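Local coordinates for protein glucokinase (Enterococcus faecalis, PDB 2QM1) that probably phosphorylates glucose with ATP, as a zinc-containing glucokinase of the ROK family, at residues B[140-145]-B[270-275]. Numbering follows the deposited sequence.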
loop_
_atom_site.group_PDB
_atom_site.type_symbol
_atom_site.label_atom_id
_atom_site.label_comp_id
_atom_site.label_asym_id
_atom_site.label_seq_id
_atom_site.Cartn_x
_atom_site.Cartn_y
_atom_site.Cartn_z
ATOM N N ILE B 140 -6.644 -0.589 10.770
ATOM C CA ILE B 140 -6.666 -2.027 11.007
ATOM C C ILE B 140 -7.628 -2.401 12.171
ATOM O O ILE B 140 -7.490 -1.908 13.302
ATOM C CB ILE B 140 -5.242 -2.596 11.257
ATOM C CG1 ILE B 140 -5.312 -4.011 11.793
ATOM C CG2 ILE B 140 -4.497 -1.780 12.294
ATOM C CD1 ILE B 140 -5.904 -4.985 10.864
ATOM N N THR B 141 -8.594 -3.268 11.883
ATOM C CA THR B 141 -9.566 -3.683 12.899
ATOM C C THR B 141 -9.382 -5.140 13.311
ATOM O O THR B 141 -9.375 -6.043 12.483
ATOM C CB THR B 141 -11.010 -3.371 12.478
ATOM O OG1 THR B 141 -11.936 -3.799 13.500
ATOM C CG2 THR B 141 -11.333 -4.013 11.151
ATOM N N LEU B 142 -9.215 -5.350 14.605
ATOM C CA LEU B 142 -9.021 -6.673 15.131
ATOM C C LEU B 142 -10.287 -7.032 15.890
ATOM O O LEU B 142 -10.608 -6.387 16.869
ATOM C CB LEU B 142 -7.840 -6.674 16.118
ATOM C CG LEU B 142 -6.536 -6.004 15.664
ATOM C CD1 LEU B 142 -5.555 -5.981 16.829
ATOM C CD2 LEU B 142 -5.937 -6.785 14.486
ATOM N N GLY B 143 -11.007 -8.020 15.399
ATOM C CA GLY B 143 -12.163 -8.614 16.110
ATOM C C GLY B 143 -12.279 -10.099 15.810
ATOM O O GLY B 143 -11.325 -10.844 15.979
ATOM N N THR B 144 -13.459 -10.528 15.353
ATOM C CA THR B 144 -13.701 -11.894 14.883
ATOM C C THR B 144 -12.734 -12.239 13.803
ATOM O O THR B 144 -12.210 -13.362 13.761
ATOM C CB THR B 144 -15.098 -12.025 14.181
ATOM O OG1 THR B 144 -16.072 -11.284 14.910
ATOM C CG2 THR B 144 -15.518 -13.473 14.095
ATOM N N GLY B 145 -12.558 -11.273 12.895
ATOM C CA GLY B 145 -11.587 -11.342 11.800
ATOM C C GLY B 145 -10.654 -10.147 11.837
ATOM O O GLY B 145 -10.796 -9.267 12.691
ATOM N N GLY B 270 -11.389 -2.082 16.683
ATOM C CA GLY B 270 -12.030 -3.371 16.846
ATOM C C GLY B 270 -11.983 -3.715 18.310
ATOM O O GLY B 270 -11.411 -2.965 19.082
ATOM N N GLY B 271 -12.564 -4.863 18.682
ATOM C CA GLY B 271 -12.724 -5.234 20.075
ATOM C C GLY B 271 -11.442 -5.270 20.877
ATOM O O GLY B 271 -11.385 -4.781 21.996
ATOM N N VAL B 272 -10.402 -5.853 20.293
ATOM C CA VAL B 272 -9.127 -6.003 20.987
ATOM C C VAL B 272 -8.582 -4.651 21.481
ATOM O O VAL B 272 -7.860 -4.577 22.495
ATOM C CB VAL B 272 -8.093 -6.729 20.078
ATOM C CG1 VAL B 272 -6.796 -7.016 20.847
ATOM C CG2 VAL B 272 -8.704 -8.057 19.531
ATOM N N SER B 273 -8.957 -3.583 20.775
ATOM C CA SER B 273 -8.314 -2.288 20.965
ATOM C C SER B 273 -8.745 -1.630 22.261
ATOM O O SER B 273 -8.124 -0.661 22.701
ATOM C CB SER B 273 -8.577 -1.365 19.769
ATOM O OG SER B 273 -9.843 -0.744 19.870
ATOM N N ALA B 274 -9.814 -2.160 22.861
ATOM C CA ALA B 274 -10.244 -1.772 24.213
ATOM C C ALA B 274 -9.085 -1.925 25.185
ATOM O O ALA B 274 -8.999 -1.229 26.201
ATOM C CB ALA B 274 -11.456 -2.644 24.678
ATOM N N ALA B 275 -8.209 -2.862 24.862
ATOM C CA ALA B 275 -7.040 -3.172 25.672
ATOM C C ALA B 275 -6.208 -1.913 25.870
ATOM O O ALA B 275 -5.490 -1.777 26.862
ATOM C CB ALA B 275 -6.222 -4.271 24.989
#
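Leu-142 and Val-272 form the apolar part of this contact. CB of Leu-142 meets the CG2 methyl of Val-272 at 3.8 Å, and the two side chains cross at a slant. CD1 of Leu-142 also comes within 4.2 Å of CB of Val-272. In Val-272, CG1 is anti to the backbone N (chi1 -174°); this places CG2 beside that N, where it faces Leu-142. The same methyl lies 3.7 Å from O of Leu-142. That oxygen accepts a weak but fairly straight bond from N of Val-272, 3.5 Å long with 164° at the hydrogen. CA of Gly-270 adds a CH...O contact to O of Leu-142 at 3.3 Å. One residue earlier on the strand, OG1 of Thr-141 sits 3.4 Å from CA of Gly-270. The positive phi of Gly-270 (95°) suits a glycine.

Strand 137-142 pairs in parallel with strand 265-269. Just past this pairing, the chain turns into the 3-10 segment 271-275. O of Gly-270 accepts from both N and OG of Ser-273, the hydroxyl lying in the carbonyl plane. The side chain of Thr-141 is about 7 Å from the bound magnesium ion. The contact probably rests more on apolar packing and the close approach at Gly-270 than on its one weak hydrogen bond.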